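Local structure of putative phosphonate binding protein for ABC transporter (5LQ8) at residues I11-Q16 / G156-T161; N45-V50 / S123-S128; P76-I81 / V209-L214; K88-V93 / Y203-W208. The protein binds inorganic phosphite strongly, and methylphosphonate and phosphate only very weakly, probably as the solute-binding component of the ABC transporter complex PhnD1C1E1. One frame throughout, in Å; residues are numbered along the deposited sequence.

Interaction 1 of 4, residues I11-Q16 / G156-T161; sequences IPDQNQ and GSHDAT. With GB (methylphosphonic acid ester group), chain B.
The backbones of 11-16 and 156-161 approach most closely at Asp13 and Ser157, whose CA atoms lie 4.5 Å apart. Beside them His158 N donates to Asp13 O at 2.9 Å, the donor standing above the carbonyl plane. In this periplasmic binding protein of two lobes, each built on its own sheet, the contact joins the loop after strand 5-10 to the start of helix 158-167 across the ligand cleft. Ser157 is the N-cap of that helix: its OG accepts from Ala160 N, while its CB packs against Pro12 O. The carboxylate of Asp159, in the first turn of the helix, reaches back to loop 11-16. Its OD2 takes the nearly straight bond from Asn15 N (174° at the hydrogen) on the anti side and lies against CB of Gln14; the Asn15 amide is turned 46° from the carboxylate plane. A water bridges Asn15 OD1 and Ser157 OG. With CG of His158 anti to its carbonyl carbon (chi1 -55°), the ring runs past Asp13, CD2 lying 3.8 Å from Asp13 CB, into the ligand site. Asp13 itself is turned to Tyr206, whose OH bonds its OD2. The far edge of the imidazole meets the methylphosphonic group almost in the ring plane, with His158 NE2 donating to ligand O3 at 2.9 Å.

Interaction 2 of 4, residues N45-V50 / S123-S128; sequences NYIAAV and SENSTS. With GB (methylphosphonic acid ester group), chain B.
Tyr46 and Ser126 meet at one oxygen of the bound methylphosphonic group: Tyr46 OH donates to ligand O3 at a very short 2.5 Å, and Ser126 OG donates to the same O3 at 2.7 Å. The donors these segments give to the other two oxygens come from 123-128. Ligand O1 accepts from Thr127 N at 2.7 Å with an angle of 173° at the hydrogen, and from Thr127 OG1; ligand O2 accepts from both N and OG of Ser128. Two donors from these segments thus grip each oxygen. The arrangement, with backbone N-H groups at the start of helix 127-139 directed at the ligand oxygens, resembles anion sites of other periplasmic binding proteins; the helix dipole would probably favour the negative charge. Ser126 is the N-cap, its OG also accepting from Gly129 N. Further out, the Tyr46 ring is seated by Ser123, whose CB lies over one face, 3.6 Å from the centroid and 14° off the normal, a CH-pi contact. A chi1 of 172° swings Ser123 OG away from its own N and over the same face of the ring, 3.4 Å from Tyr46 CG, where it accepts from Asn125 N in an ST turn. Two waters tie Tyr46 to Ser123: one joins Tyr46 OH to Ser123 N, the other Tyr46 N to Ser123 OG. At the outer margin, CG1 of Ile47 packs 3.3 Å from Asn125 ND2, while Asn125 OD1 accepts from Lys272 and Gln70.

Interaction 3 of 4, residues P76-I81 / V209-L214; sequences PNSIVI and VAQGDL
Ile79 and Ala210 form an antiparallel hydrogen-bonded pair: Ile79 N donates to Ala210 O at 2.9 Å, and Ala210 N donates back to Ile79 O at 2.8 Å. Val80 and Val209 follow as the non-hydrogen-bonded pair. The side chain of Ile81 can be traced outward. Its CB carries CG1 anti to the carbonyl carbon (chi1 -65°), which brings CG1 to 3.8 Å from Ala210 CB and close to Ala210 N; beyond it, CD1 stays against the same methyl at 3.9 Å. Past the bridges the two chains stay close through weaker contacts, with Gly212 CA 3.3 Å from Asn77 O in a CA-H...O contact. One water there donates to Gln211 OE1 and accepts from Gly212 N; its bond to Ser78 OG, and that of Ser78 OG to Thr75 O, hold for one of two modelled conformers and are doubtful. Gln211 NE2 is bonded to Phe53 O and Leu58 O. In the six-stranded mixed sheet of this lobe, strand 207-210 lies between 60-63 and 79-83, with Ile81 packed on helix 222-231 and Val209 on helices 46-54 and 65-74.

Interaction 4 of 4, residues K88-V93 / Y203-W208; sequences KEFKSV and YVDYHW. With GB (methylphosphonic acid ester group), chain B.
Phe90 and Tyr203, each with 110 Å² buried by the contact, are paired through their backbones: Phe90 N donates to Tyr203 O at 2.7 Å and Tyr203 N returns a bond to Phe90 O, a single antiparallel bridge. The carbonyl of Phe90 also sits over the face of the Tyr203 ring, its O 3.4 Å above the plane and offset toward the rim. Tyr203 CG stands between its backbone N and carbonyl carbon (chi1 51°), and the ring runs along the 88-93 segment until its OH donates to Ser92 OG at a very short 2.5 Å. Ser92 OG is bonded in turn to Ser128 O, at the start of helix 127-139. The segments run between the two sheets (88-93 leads into strand 92-97 of one, 203-208 into strand 207-210 of the other) and are probably part of the hinge of the periplasmic binding fold. The Phe90 ring extends from the bridge to Asp205 and Tyr206. One edge meets Tyr203 OH near its plane, and Asp205 lies over a face, its carboxylate plane 88° from the ring. Tyr206 points its own edge at the Phe90 face in an offset edge-to-face pair, centroids 5.5 Å apart and planes at 62°, the closest carbons being Phe90 CZ and Tyr206 CE2 at 3.7 Å. Tyr206 OH bonds Asp13 OD2, and Arg84 makes a cation-pi contact with the Tyr206 ring. Asp205 OD1 accepts from Gly65 N, and OD2 lies 2.5 Å from ligand O2.

Interactions 1, 2 and 4 all reach the same methylphosphonic group, whereas the centre of interaction 3 is about 19 Å from the centre of the chain and touches no ligand. Interactions 2 and 4 are buried; 1 and 3 are partly buried. Interaction 1 relies on a carboxylate-to-backbone bond, a backbone bond and a water, with the imidazole turned to the ligand, interaction 2 on a CH-pi contact, two waters and the shared ligand, and interaction 4 on aromatic rings beside a single bridge. Interaction 3 is regular sheet pairing. It shares strand 207-210 with interaction 4, where Ile81 N probably bonds Trp208 O. Asp13 with Tyr206 joins interactions 1 and 4; Ser128 with Ser92 joins 2 and 4.

Interaction 1 of 4, residues I11-Q16 / G156-T161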
# COMPACT_ATOMS: atom_id res chain seq x y z
N ILE A 11 6.89 0.67 1.25
CA ILE A 11 6.56 0.78 -0.16
C ILE A 11 6.25 2.25 -0.48
O ILE A 11 5.60 2.94 0.31
CB ILE A 11 5.40 -0.12 -0.61
CG1 ILE A 11 4.15 0.05 0.27
CG2 ILE A 11 5.93 -1.56 -0.66
CD1 ILE A 11 2.94 -0.30 -0.48
N PRO A 12 6.73 2.74 -1.63
CA PRO A 12 6.50 4.15 -1.97
C PRO A 12 5.15 4.35 -2.66
O PRO A 12 5.05 4.55 -3.88
CB PRO A 12 7.67 4.47 -2.88
CG PRO A 12 7.97 3.19 -3.57
CD PRO A 12 7.74 2.12 -2.50
N ASP A 13 4.09 4.25 -1.85
CA ASP A 13 2.72 4.27 -2.34
C ASP A 13 2.08 5.63 -2.50
O ASP A 13 0.96 5.77 -3.01
CB ASP A 13 1.86 3.39 -1.40
CG ASP A 13 1.63 4.01 -0.00
OD1 ASP A 13 2.47 4.78 0.48
OD2 ASP A 13 0.62 3.69 0.63
N GLN A 14 2.82 6.62 -2.00
CA GLN A 14 2.42 8.02 -1.95
C GLN A 14 3.66 8.84 -2.28
O GLN A 14 4.76 8.32 -2.31
CB GLN A 14 1.88 8.38 -0.55
CG GLN A 14 0.50 7.80 -0.33
CD GLN A 14 0.04 8.09 1.07
OE1 GLN A 14 0.34 7.34 1.98
NE2 GLN A 14 -0.68 9.15 1.23
N ASN A 15 3.49 10.13 -2.51
CA ASN A 15 4.61 11.03 -2.73
C ASN A 15 5.59 11.00 -1.57
O ASN A 15 5.22 10.79 -0.41
CB ASN A 15 4.13 12.48 -2.95
CG ASN A 15 3.35 12.65 -4.21
OD1 ASN A 15 3.58 11.95 -5.22
ND2 ASN A 15 2.40 13.60 -4.18
N GLN A 16 6.86 11.20 -1.92
CA GLN A 16 7.97 11.09 -0.96
C GLN A 16 7.88 12.07 0.20
O GLN A 16 8.33 11.77 1.30
CB GLN A 16 9.35 11.23 -1.68
CG GLN A 16 10.50 10.81 -0.79
CD GLN A 16 10.41 9.33 -0.42
OE1 GLN A 16 10.16 8.48 -1.28
NE2 GLN A 16 10.60 9.02 0.85
N GLY A 156 3.08 3.65 -10.59
CA GLY A 156 4.00 3.41 -9.46
C GLY A 156 3.54 3.85 -8.06
O GLY A 156 4.14 3.53 -7.07
N SER A 157 2.46 4.62 -7.99
CA SER A 157 2.00 5.10 -6.69
C SER A 157 0.56 5.57 -6.83
O SER A 157 0.10 5.94 -7.92
CB SER A 157 2.91 6.22 -6.14
OG SER A 157 2.37 7.51 -6.42
N HIS A 158 -0.13 5.60 -5.69
CA HIS A 158 -1.52 6.06 -5.70
C HIS A 158 -1.67 7.54 -5.98
O HIS A 158 -2.62 7.96 -6.64
CB HIS A 158 -2.25 5.64 -4.40
CG HIS A 158 -2.16 4.17 -4.16
ND1 HIS A 158 -2.69 3.25 -5.04
CD2 HIS A 158 -1.51 3.46 -3.21
CE1 HIS A 158 -2.38 2.04 -4.63
NE2 HIS A 158 -1.64 2.12 -3.54
N ASP A 159 -0.73 8.32 -5.46
CA ASP A 159 -0.72 9.76 -5.78
C ASP A 159 -0.47 9.99 -7.28
O ASP A 159 -1.09 10.85 -7.91
CB ASP A 159 0.31 10.53 -4.93
CG ASP A 159 -0.17 10.81 -3.52
OD1 ASP A 159 -1.41 10.82 -3.23
OD2 ASP A 159 0.73 11.02 -2.69
N ALA A 160 0.42 9.17 -7.85
CA ALA A 160 0.75 9.29 -9.28
C ALA A 160 -0.41 8.91 -10.22
O ALA A 160 -0.63 9.52 -11.25
CB ALA A 160 2.01 8.53 -9.63
N THR A 161 -1.19 7.91 -9.79
CA THR A 161 -2.39 7.56 -10.52
C THR A 161 -3.41 8.70 -10.59
O THR A 161 -3.94 9.03 -11.62
CB THR A 161 -3.05 6.33 -9.87
OG1 THR A 161 -2.10 5.23 -9.89
CG2 THR A 161 -4.32 5.96 -10.57
P1 GB B . -0.72 -1.39 -2.03
O1 GB B . -0.10 -2.75 -2.32
O2 GB B . -2.26 -1.47 -1.92
C1 GB B . -0.13 -1.02 -0.46
O3 GB B . -0.25 -0.32 -3.03
O HOH W 1 4.34 9.17 -6.00

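Interaction 2 of 4, residues N45-V50 / S123-S128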
# COMPACT_ATOMS: atom_id res chain seq x y z
N ASN A 45 11.07 2.20 -5.62
CA ASN A 45 9.85 1.56 -6.11
C ASN A 45 9.49 0.35 -5.22
O ASN A 45 10.18 0.08 -4.24
CB ASN A 45 9.97 1.18 -7.60
CG ASN A 45 11.09 0.19 -7.86
OD1 ASN A 45 11.39 -0.68 -7.06
ND2 ASN A 45 11.70 0.32 -9.02
N TYR A 46 8.36 -0.29 -5.51
CA TYR A 46 7.89 -1.40 -4.66
C TYR A 46 8.84 -2.58 -4.67
O TYR A 46 9.08 -3.18 -3.63
CB TYR A 46 6.51 -1.89 -5.08
CG TYR A 46 5.30 -1.09 -4.68
CD1 TYR A 46 4.16 -1.72 -4.17
CD2 TYR A 46 5.23 0.26 -4.86
CE1 TYR A 46 3.02 -0.99 -3.85
CE2 TYR A 46 4.09 0.97 -4.53
CZ TYR A 46 2.97 0.34 -4.05
OH TYR A 46 1.75 0.98 -3.72
N ILE A 47 9.39 -2.89 -5.85
CA ILE A 47 10.34 -4.00 -5.99
C ILE A 47 11.54 -3.76 -5.07
O ILE A 47 12.07 -4.65 -4.45
CB ILE A 47 10.83 -4.16 -7.45
CG1 ILE A 47 9.71 -4.69 -8.33
CG2 ILE A 47 11.97 -5.16 -7.54
CD1 ILE A 47 9.93 -4.47 -9.82
N ALA A 48 11.99 -2.51 -5.03
CA ALA A 48 13.11 -2.15 -4.18
C ALA A 48 12.87 -2.36 -2.69
O ALA A 48 13.82 -2.61 -1.94
CB ALA A 48 13.54 -0.74 -4.46
N ALA A 49 11.63 -2.18 -2.24
CA ALA A 49 11.28 -2.49 -0.86
C ALA A 49 11.39 -4.00 -0.59
O ALA A 49 11.96 -4.42 0.43
CB ALA A 49 9.89 -2.02 -0.52
N VAL A 50 10.85 -4.79 -1.52
CA VAL A 50 10.92 -6.24 -1.42
C VAL A 50 12.40 -6.67 -1.42
O VAL A 50 12.83 -7.41 -0.53
CB VAL A 50 10.11 -6.95 -2.51
CG1 VAL A 50 10.34 -8.48 -2.43
CG2 VAL A 50 8.61 -6.65 -2.30
N SER A 123 1.50 0.97 -9.02
CA SER A 123 2.62 0.09 -9.15
C SER A 123 2.18 -1.24 -9.73
O SER A 123 1.13 -1.78 -9.37
CB SER A 123 3.35 -0.11 -7.82
OG SER A 123 4.34 -1.13 -7.95
N GLU A 124 3.05 -1.79 -10.59
CA GLU A 124 2.90 -3.17 -11.04
C GLU A 124 2.67 -4.16 -9.88
O GLU A 124 1.98 -5.14 -10.06
CB GLU A 124 4.14 -3.67 -11.84
CG GLU A 124 4.39 -3.03 -13.20
CD GLU A 124 5.25 -1.76 -13.13
OE1 GLU A 124 5.44 -1.21 -12.01
OE2 GLU A 124 5.75 -1.29 -14.21
N ASN A 125 3.24 -3.87 -8.71
CA ASN A 125 3.17 -4.71 -7.51
C ASN A 125 2.24 -4.22 -6.42
O ASN A 125 2.33 -4.65 -5.29
CB ASN A 125 4.59 -4.96 -6.95
CG ASN A 125 5.40 -5.76 -7.91
OD1 ASN A 125 5.00 -6.84 -8.29
ND2 ASN A 125 6.47 -5.19 -8.40
N SER A 126 1.36 -3.31 -6.78
CA SER A 126 0.34 -2.75 -5.84
C SER A 126 -0.84 -3.66 -5.72
O SER A 126 -1.32 -4.19 -6.71
CB SER A 126 -0.13 -1.38 -6.32
OG SER A 126 -1.16 -0.89 -5.46
N THR A 127 -1.30 -3.83 -4.49
CA THR A 127 -2.50 -4.61 -4.18
C THR A 127 -3.77 -3.83 -4.59
O THR A 127 -4.59 -4.29 -5.39
CB THR A 127 -2.56 -4.89 -2.67
OG1 THR A 127 -1.28 -5.28 -2.18
CG2 THR A 127 -3.54 -6.03 -2.36
N SER A 128 -3.87 -2.63 -4.04
CA SER A 128 -5.02 -1.75 -4.24
C SER A 128 -5.02 -0.96 -5.54
O SER A 128 -6.07 -0.52 -5.99
CB SER A 128 -5.22 -0.80 -3.04
OG SER A 128 -4.16 0.15 -2.96
P1 GB B . -0.72 -1.39 -2.03
O1 GB B . -0.10 -2.75 -2.32
O2 GB B . -2.26 -1.47 -1.92
C1 GB B . -0.13 -1.02 -0.46
O3 GB B . -0.25 -0.32 -3.03
O HOH W 2 0.63 2.02 -6.34
O HOH W 3 6.59 0.29 -8.07

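Interaction 3 of 4, residues P76-I81 / V209-L214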
# COMPACT_ATOMS: atom_id res chain seq x y z
N PRO A 76 12.45 -16.07 4.07
CA PRO A 76 11.87 -17.03 4.98
C PRO A 76 12.00 -16.65 6.46
O PRO A 76 12.95 -15.98 6.90
CB PRO A 76 12.66 -18.33 4.68
CG PRO A 76 13.26 -18.12 3.36
CD PRO A 76 13.46 -16.67 3.18
N ASN A 77 10.97 -16.99 7.21
CA ASN A 77 10.96 -16.83 8.67
C ASN A 77 10.90 -15.37 9.13
O ASN A 77 11.26 -15.03 10.23
CB ASN A 77 12.12 -17.60 9.33
CG ASN A 77 11.78 -19.06 9.54
OD1 ASN A 77 11.39 -19.76 8.60
ND2 ASN A 77 11.91 -19.53 10.78
N SER A 78 10.40 -14.53 8.26
CA SER A 78 10.09 -13.16 8.62
C SER A 78 8.76 -13.19 9.34
O SER A 78 8.04 -14.20 9.33
CB SER A 78 10.01 -12.31 7.35
OG SER A 78 11.15 -12.53 6.54
N ILE A 79 8.46 -12.07 9.97
CA ILE A 79 7.36 -11.94 10.94
C ILE A 79 6.35 -10.86 10.52
O ILE A 79 6.71 -9.71 10.33
CB ILE A 79 7.91 -11.56 12.35
CG1 ILE A 79 8.97 -12.59 12.83
CG2 ILE A 79 6.80 -11.37 13.38
CD1 ILE A 79 8.46 -13.99 13.03
N VAL A 80 5.09 -11.23 10.46
CA VAL A 80 3.98 -10.27 10.37
C VAL A 80 3.74 -9.66 11.74
O VAL A 80 3.52 -10.38 12.71
CB VAL A 80 2.67 -10.85 9.77
CG1 VAL A 80 1.61 -9.76 9.66
CG2 VAL A 80 2.94 -11.49 8.44
N ILE A 81 3.79 -8.34 11.80
CA ILE A 81 3.75 -7.59 13.07
C ILE A 81 2.38 -6.97 13.36
O ILE A 81 1.80 -7.19 14.43
CB ILE A 81 4.86 -6.51 13.07
CG1 ILE A 81 6.25 -7.16 13.06
CG2 ILE A 81 4.75 -5.50 14.21
CD1 ILE A 81 6.68 -7.77 14.37
N VAL A 209 6.04 -5.82 8.41
CA VAL A 209 6.81 -7.05 8.40
C VAL A 209 8.20 -6.78 8.99
O VAL A 209 8.89 -5.84 8.59
CB VAL A 209 6.97 -7.61 6.99
CG1 VAL A 209 7.73 -8.93 7.02
CG2 VAL A 209 5.63 -7.75 6.27
N ALA A 210 8.63 -7.66 9.89
CA ALA A 210 9.97 -7.57 10.53
C ALA A 210 10.81 -8.77 10.16
O ALA A 210 10.29 -9.86 9.93
CB ALA A 210 9.86 -7.49 12.05
N GLN A 211 12.11 -8.55 10.09
CA GLN A 211 13.09 -9.62 9.90
C GLN A 211 12.93 -10.56 11.07
O GLN A 211 12.55 -10.16 12.18
CB GLN A 211 14.51 -9.07 9.87
CG GLN A 211 14.87 -8.25 8.64
CD GLN A 211 14.96 -9.03 7.34
OE1 GLN A 211 14.93 -10.26 7.32
NE2 GLN A 211 15.08 -8.31 6.23
N GLY A 212 13.26 -11.82 10.83
CA GLY A 212 13.09 -12.87 11.85
C GLY A 212 14.29 -13.10 12.74
O GLY A 212 14.25 -13.88 13.69
N ASP A 213 15.38 -12.42 12.44
CA ASP A 213 16.66 -12.66 13.14
C ASP A 213 17.12 -11.47 13.99
O ASP A 213 18.31 -11.27 14.20
CB ASP A 213 17.75 -13.08 12.14
CG ASP A 213 17.83 -12.15 10.91
OD1 ASP A 213 17.65 -10.91 11.03
OD2 ASP A 213 18.05 -12.69 9.80
N LEU A 214 16.17 -10.68 14.47
CA LEU A 214 16.54 -9.41 15.13
C LEU A 214 17.18 -9.60 16.49
O LEU A 214 18.05 -8.79 16.87
CB LEU A 214 15.34 -8.47 15.23
CG LEU A 214 14.80 -8.00 13.87
CD1 LEU A 214 13.60 -7.09 14.10
CD2 LEU A 214 15.85 -7.31 13.00
O HOH W 4 13.48 -12.57 8.05

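Interaction 4 of 4, residues K88-V93 / Y203-W208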
# COMPACT_ATOMS: atom_id res chain seq x y z
N LYS A 88 -7.93 -4.84 7.19
CA LYS A 88 -8.73 -6.06 7.15
C LYS A 88 -9.87 -6.01 6.15
O LYS A 88 -10.37 -7.06 5.75
CB LYS A 88 -9.32 -6.38 8.52
CG LYS A 88 -8.34 -6.63 9.63
CD LYS A 88 -9.02 -7.47 10.71
CE LYS A 88 -8.55 -7.15 12.09
NZ LYS A 88 -9.26 -8.00 13.09
N GLU A 89 -10.30 -4.79 5.80
CA GLU A 89 -11.46 -4.56 4.92
C GLU A 89 -11.16 -3.46 3.90
O GLU A 89 -11.91 -2.50 3.75
CB GLU A 89 -12.70 -4.20 5.78
CG GLU A 89 -12.50 -3.02 6.74
CD GLU A 89 -13.64 -2.82 7.75
OE1 GLU A 89 -14.67 -3.50 7.68
OE2 GLU A 89 -13.52 -1.94 8.63
N PHE A 90 -10.03 -3.61 3.23
CA PHE A 90 -9.52 -2.56 2.34
C PHE A 90 -10.24 -2.58 0.99
O PHE A 90 -10.66 -3.63 0.51
CB PHE A 90 -8.00 -2.73 2.13
CG PHE A 90 -7.27 -1.42 1.98
CD1 PHE A 90 -6.99 -0.64 3.09
CD2 PHE A 90 -6.92 -0.95 0.74
CE1 PHE A 90 -6.39 0.57 2.98
CE2 PHE A 90 -6.27 0.26 0.61
CZ PHE A 90 -6.02 1.04 1.74
N LYS A 91 -10.33 -1.42 0.35
CA LYS A 91 -10.97 -1.29 -0.95
C LYS A 91 -10.17 -0.42 -1.88
O LYS A 91 -9.38 0.39 -1.44
CB LYS A 91 -12.36 -0.67 -0.82
CG LYS A 91 -13.29 -1.42 0.11
CD LYS A 91 -14.60 -0.63 0.29
CE LYS A 91 -15.35 -1.03 1.54
NZ LYS A 91 -16.82 -0.99 1.30
N SER A 92 -10.38 -0.68 -3.18
CA SER A 92 -9.92 0.19 -4.22
C SER A 92 -11.12 0.99 -4.74
O SER A 92 -12.32 0.62 -4.58
CB SER A 92 -9.34 -0.59 -5.40
OG SER A 92 -8.35 -1.46 -4.90
N VAL A 93 -10.74 2.07 -5.38
CA VAL A 93 -11.60 2.81 -6.27
C VAL A 93 -11.06 2.88 -7.70
O VAL A 93 -9.85 3.06 -7.92
CB VAL A 93 -11.87 4.24 -5.77
CG1 VAL A 93 -12.54 4.17 -4.40
CG2 VAL A 93 -10.59 5.10 -5.69
N TYR A 203 -10.79 -6.52 0.61
CA TYR A 203 -9.70 -7.48 0.64
C TYR A 203 -8.71 -7.00 1.73
O TYR A 203 -8.93 -5.92 2.31
CB TYR A 203 -9.06 -7.57 -0.77
CG TYR A 203 -8.70 -6.21 -1.30
CD1 TYR A 203 -7.50 -5.63 -0.96
CD2 TYR A 203 -9.55 -5.52 -2.14
CE1 TYR A 203 -7.18 -4.38 -1.40
CE2 TYR A 203 -9.25 -4.23 -2.60
CZ TYR A 203 -8.03 -3.67 -2.24
OH TYR A 203 -7.67 -2.41 -2.69
N VAL A 204 -7.69 -7.79 2.05
CA VAL A 204 -6.68 -7.40 3.05
C VAL A 204 -5.55 -6.65 2.35
O VAL A 204 -5.18 -6.97 1.20
CB VAL A 204 -6.07 -8.62 3.79
CG1 VAL A 204 -5.23 -9.49 2.89
CG2 VAL A 204 -5.27 -8.21 5.00
N ASP A 205 -4.93 -5.72 3.05
CA ASP A 205 -3.81 -4.98 2.42
C ASP A 205 -2.57 -4.74 3.29
O ASP A 205 -1.72 -5.65 3.50
CB ASP A 205 -4.35 -3.71 1.74
CG ASP A 205 -3.39 -3.14 0.68
OD1 ASP A 205 -2.25 -3.61 0.61
OD2 ASP A 205 -3.78 -2.23 -0.09
N TYR A 206 -2.43 -3.52 3.79
CA TYR A 206 -1.15 -3.10 4.38
C TYR A 206 -0.80 -3.87 5.65
O TYR A 206 -1.66 -4.23 6.44
CB TYR A 206 -1.09 -1.63 4.67
CG TYR A 206 -1.13 -0.72 3.47
CD1 TYR A 206 0.02 -0.05 3.07
CD2 TYR A 206 -2.31 -0.45 2.78
CE1 TYR A 206 -0.02 0.81 1.99
CE2 TYR A 206 -2.34 0.41 1.70
CZ TYR A 206 -1.19 1.04 1.31
OH TYR A 206 -1.16 1.88 0.23
N HIS A 207 0.49 -4.09 5.84
CA HIS A 207 1.02 -4.63 7.06
C HIS A 207 2.49 -4.40 7.24
O HIS A 207 3.24 -4.27 6.27
CB HIS A 207 0.74 -6.11 7.20
CG HIS A 207 1.25 -6.96 6.09
ND1 HIS A 207 0.76 -6.90 4.81
CD2 HIS A 207 2.18 -7.94 6.09
CE1 HIS A 207 1.38 -7.79 4.06
NE2 HIS A 207 2.24 -8.44 4.81
N TRP A 208 2.88 -4.35 8.50
CA TRP A 208 4.27 -4.32 8.91
C TRP A 208 4.84 -5.70 8.95
O TRP A 208 4.24 -6.62 9.47
CB TRP A 208 4.43 -3.71 10.31
CG TRP A 208 4.23 -2.25 10.47
CD1 TRP A 208 3.15 -1.63 11.00
CD2 TRP A 208 5.15 -1.22 10.11
NE1 TRP A 208 3.35 -0.28 11.01
CE2 TRP A 208 4.57 -0.00 10.46
CE3 TRP A 208 6.40 -1.21 9.50
CZ2 TRP A 208 5.22 1.20 10.25
CZ3 TRP A 208 7.06 0.02 9.30
CH2 TRP A 208 6.45 1.19 9.66
P1 GB B . -0.72 -1.39 -2.03
O1 GB B . -0.10 -2.75 -2.32
O2 GB B . -2.26 -1.47 -1.92
C1 GB B . -0.13 -1.02 -0.46
O3 GB B . -0.25 -0.32 -3.03